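Local coordinates for protein multisubunit Na+/H+ antiporter, A subunit (Anoxybacillus flavithermus, PDB 6Z16) that probably forms part of a membrane complex that exchanges sodium ions for protons across the bacterial cell membrane, at residues 133-138 against 177-182. Sequence-based numbering, arbitrary orientation.
Sequences KEPLGN and IAYWFK. With PTY (phosphatidylethanolamine), chain S.
The phenol of Tyr179 reaches across to the turn ahead of helix 136-155, where its OH donates a hydrogen bond to the backbone O of Pro135. The modelled 2.4 Å between Tyr179 OH and Pro135 O is doubtfully short and no evidence of unusual strength. With CG anti to the backbone N (chi1 178°), Tyr179 carries its hydroxyl to segment 133-138. Pro135 O lies near the ring plane on the CE1 side, and the pyrrolidine adds a light apolar touch, CG of Pro135 standing 4.3 Å from CZ of Tyr179. Glu134 flanks the hydroxyl on the other side: its chain folds at chi2 (-72°), bringing OE1 in plane at the CE2 edge, 3.3 Å from CE2 of Tyr179, with carboxylate and phenol nearly coplanar (18° apart). Trp180 meets that carboxylate almost perpendicularly; Glu134 OE2 lies in the indole plane at its edge, 3.9 Å from Trp180 NE1, a proximity rather than a bond. One indole face lies against Tyr179, whose CD2 sits 4.0 Å above the ring centre, while Arg183 makes a cation-pi contact with the indole. Asn138 belongs to the pocket of a bound phosphatidylethanolamine. Phe139 meets the Tyr179 ring edge-to-face. In this antiporter-like part of the subunit, related in family to complex I, the contact thus joins, beside a lipid headgroup, the start of membrane helix 136-155 to the short connection between helices 159-177 and 184-214, with Phe181 turned to Trp431 of a neighbouring antiporter subunit.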
loop_
_atom_site.group_PDB
_atom_site.type_symbol
_atom_site.label_atom_id
_atom_site.label_comp_id
_atom_site.label_asym_id
_atom_site.label_seq_id
_atom_site.Cartn_x
_atom_site.Cartn_y
_atom_site.Cartn_z
ATOM N N LYS A 133 46.083 -75.730 54.298
ATOM C CA LYS A 133 46.963 -75.649 53.145
ATOM C C LYS A 133 46.252 -75.941 51.835
ATOM O O LYS A 133 46.861 -75.776 50.773
ATOM C CB LYS A 133 48.148 -76.624 53.287
ATOM C CG LYS A 133 49.299 -76.160 54.186
ATOM C CD LYS A 133 49.005 -76.384 55.663
ATOM C CE LYS A 133 50.182 -76.018 56.538
ATOM N NZ LYS A 133 49.837 -76.143 57.980
ATOM N N GLU A 134 44.990 -76.360 51.878
ATOM C CA GLU A 134 44.249 -76.798 50.710
ATOM C C GLU A 134 42.927 -76.049 50.618
ATOM O O GLU A 134 42.262 -75.838 51.639
ATOM C CB GLU A 134 43.964 -78.305 50.780
ATOM C CG GLU A 134 45.183 -79.211 50.736
ATOM C CD GLU A 134 45.829 -79.265 49.374
ATOM O OE1 GLU A 134 45.108 -79.102 48.369
ATOM O OE2 GLU A 134 47.054 -79.495 49.306
ATOM N N PRO A 135 42.524 -75.631 49.424
ATOM C CA PRO A 135 41.128 -75.215 49.229
ATOM C C PRO A 135 40.185 -76.406 49.173
ATOM O O PRO A 135 40.138 -77.123 48.171
ATOM C CB PRO A 135 41.168 -74.460 47.896
ATOM C CG PRO A 135 42.379 -74.985 47.192
ATOM C CD PRO A 135 43.374 -75.304 48.268
ATOM N N LEU A 136 39.418 -76.623 50.237
ATOM C CA LEU A 136 38.641 -77.850 50.366
ATOM C C LEU A 136 37.217 -77.713 49.859
ATOM O O LEU A 136 36.641 -78.700 49.381
ATOM C CB LEU A 136 38.608 -78.293 51.826
ATOM C CG LEU A 136 39.958 -78.658 52.424
ATOM C CD1 LEU A 136 39.800 -78.923 53.900
ATOM C CD2 LEU A 136 40.528 -79.863 51.722
ATOM N N GLY A 137 36.637 -76.517 49.965
ATOM C CA GLY A 137 35.275 -76.318 49.502
ATOM C C GLY A 137 35.144 -76.495 48.005
ATOM O O GLY A 137 34.157 -77.058 47.525
ATOM N N ASN A 138 36.163 -76.058 47.256
ATOM C CA ASN A 138 36.225 -76.319 45.821
ATOM C C ASN A 138 36.258 -77.810 45.534
ATOM O O ASN A 138 35.534 -78.292 44.654
ATOM C CB ASN A 138 37.459 -75.651 45.227
ATOM C CG ASN A 138 37.396 -74.152 45.299
ATOM O OD1 ASN A 138 38.139 -73.523 46.045
ATOM N ND2 ASN A 138 36.519 -73.562 44.504
ATOM N N ILE A 177 40.485 -82.766 37.677
ATOM C CA ILE A 177 41.839 -83.113 37.241
ATOM C C ILE A 177 42.803 -81.945 37.439
ATOM O O ILE A 177 43.959 -82.143 37.832
ATOM C CB ILE A 177 41.801 -83.608 35.781
ATOM C CG1 ILE A 177 41.049 -84.929 35.706
ATOM C CG2 ILE A 177 43.184 -83.834 35.224
ATOM C CD1 ILE A 177 40.690 -85.342 34.318
ATOM N N ALA A 178 42.335 -80.715 37.253
ATOM C CA ALA A 178 43.177 -79.527 37.369
ATOM C C ALA A 178 43.054 -78.869 38.732
ATOM O O ALA A 178 43.005 -77.640 38.818
ATOM C CB ALA A 178 42.842 -78.527 36.274
ATOM N N TYR A 179 42.967 -79.674 39.798
ATOM C CA TYR A 179 42.734 -79.154 41.144
ATOM C C TYR A 179 43.875 -78.264 41.615
ATOM O O TYR A 179 43.646 -77.279 42.324
ATOM C CB TYR A 179 42.524 -80.313 42.117
ATOM C CG TYR A 179 42.312 -79.886 43.549
ATOM C CD1 TYR A 179 41.104 -79.347 43.961
ATOM C CD2 TYR A 179 43.322 -80.028 44.490
ATOM C CE1 TYR A 179 40.914 -78.954 45.264
ATOM C CE2 TYR A 179 43.140 -79.636 45.793
ATOM C CZ TYR A 179 41.933 -79.104 46.173
ATOM O OH TYR A 179 41.744 -78.715 47.474
ATOM N N TRP A 180 45.102 -78.586 41.238
ATOM C CA TRP A 180 46.227 -77.679 41.440
ATOM C C TRP A 180 46.435 -76.938 40.128
ATOM O O TRP A 180 47.112 -77.420 39.226
ATOM C CB TRP A 180 47.487 -78.422 41.858
ATOM C CG TRP A 180 47.438 -79.035 43.213
ATOM C CD1 TRP A 180 47.630 -78.403 44.402
ATOM C CD2 TRP A 180 47.260 -80.418 43.520
ATOM N NE1 TRP A 180 47.539 -79.298 45.435
ATOM C CE2 TRP A 180 47.318 -80.545 44.919
ATOM C CE3 TRP A 180 47.042 -81.561 42.748
ATOM C CZ2 TRP A 180 47.167 -81.766 45.561
ATOM C CZ3 TRP A 180 46.893 -82.772 43.388
ATOM C CH2 TRP A 180 46.954 -82.866 44.781
ATOM N N PHE A 181 45.844 -75.752 40.020
ATOM C CA PHE A 181 45.925 -75.002 38.776
ATOM C C PHE A 181 47.237 -74.248 38.620
ATOM O O PHE A 181 47.540 -73.801 37.513
ATOM C CB PHE A 181 44.730 -74.046 38.648
ATOM C CG PHE A 181 44.591 -73.064 39.784
ATOM C CD1 PHE A 181 43.820 -73.371 40.891
ATOM C CD2 PHE A 181 45.202 -71.821 39.729
ATOM C CE1 PHE A 181 43.688 -72.477 41.928
ATOM C CE2 PHE A 181 45.074 -70.927 40.764
ATOM C CZ PHE A 181 44.316 -71.254 41.863
ATOM N N LYS A 182 48.033 -74.122 39.675
ATOM C CA LYS A 182 49.311 -73.426 39.585
ATOM C C LYS A 182 50.439 -74.294 39.042
ATOM O O LYS A 182 51.596 -73.869 39.093
ATOM C CB LYS A 182 49.724 -72.872 40.952
ATOM C CG LYS A 182 48.840 -71.761 41.480
ATOM C CD LYS A 182 49.490 -71.035 42.649
ATOM C CE LYS A 182 49.474 -71.864 43.909
ATOM N NZ LYS A 182 49.993 -71.109 45.081
HETATM C C1 PTY S . 34.159 -70.999 45.559
HETATM C C2 PTY S . 37.693 -66.582 48.928
HETATM C C3 PTY S . 38.284 -67.072 47.588
HETATM O O4 PTY S . 33.058 -71.503 44.769
HETATM C C5 PTY S . 35.713 -69.050 45.760
HETATM C C6 PTY S . 34.586 -69.676 44.984
HETATM O O7 PTY S . 33.445 -68.761 45.035
HETATM C C8 PTY S . 33.325 -67.866 44.041
HETATM O O10 PTY S . 34.113 -67.753 43.145
HETATM C C11 PTY S . 32.082 -67.047 44.186
HETATM C C12 PTY S . 31.258 -67.033 42.908
HETATM C C13 PTY S . 30.827 -68.418 42.476
HETATM C C14 PTY S . 30.071 -68.450 41.161
HETATM C C15 PTY S . 29.645 -69.849 40.754
HETATM C C16 PTY S . 29.418 -70.016 39.262
HETATM C C17 PTY S . 27.970 -69.916 38.816
HETATM C C18 PTY S . 27.199 -71.228 38.885
HETATM C C19 PTY S . 25.894 -71.200 38.103
HETATM C C20 PTY S . 25.144 -72.521 38.067
HETATM C C21 PTY S . 23.822 -72.448 37.319
HETATM C C22 PTY S . 22.899 -73.629 37.576
HETATM C C23 PTY S . 21.432 -73.317 37.326
HETATM C C24 PTY S . 20.489 -74.493 37.534
HETATM C C25 PTY S . 20.387 -74.991 38.968
HETATM C C26 PTY S . 19.452 -76.185 39.115
HETATM C C27 PTY S . 19.379 -76.774 40.517
HETATM C C28 PTY S . 18.494 -78.008 40.595
HETATM C C29 PTY S . 18.271 -78.503 42.003
HETATM C C30 PTY S . 33.355 -72.399 43.831
HETATM C C31 PTY S . 32.124 -72.873 43.118
HETATM O O30 PTY S . 34.468 -72.777 43.601
HETATM C C32 PTY S . 32.091 -72.499 41.644
HETATM C C33 PTY S . 32.910 -73.429 40.779
HETATM C C34 PTY S . 32.123 -74.582 40.185
HETATM C C35 PTY S . 31.257 -74.217 38.992
HETATM C C36 PTY S . 30.615 -75.429 38.339
HETATM C C37 PTY S . 29.762 -75.129 37.118
HETATM C C38 PTY S . 29.206 -76.380 36.461
HETATM C C39 PTY S . 28.507 -76.141 35.133
HETATM C C40 PTY S . 27.184 -75.402 35.234
HETATM C C41 PTY S . 26.107 -76.155 36.001
HETATM P P1 PTY S . 38.321 -69.373 46.215
HETATM O O11 PTY S . 37.913 -68.466 47.461
HETATM O O12 PTY S . 39.033 -68.460 45.219
HETATM O O13 PTY S . 39.097 -70.558 46.641
HETATM O O14 PTY S . 36.928 -69.795 45.544
HETATM N N1 PTY S . 36.584 -65.665 48.658
#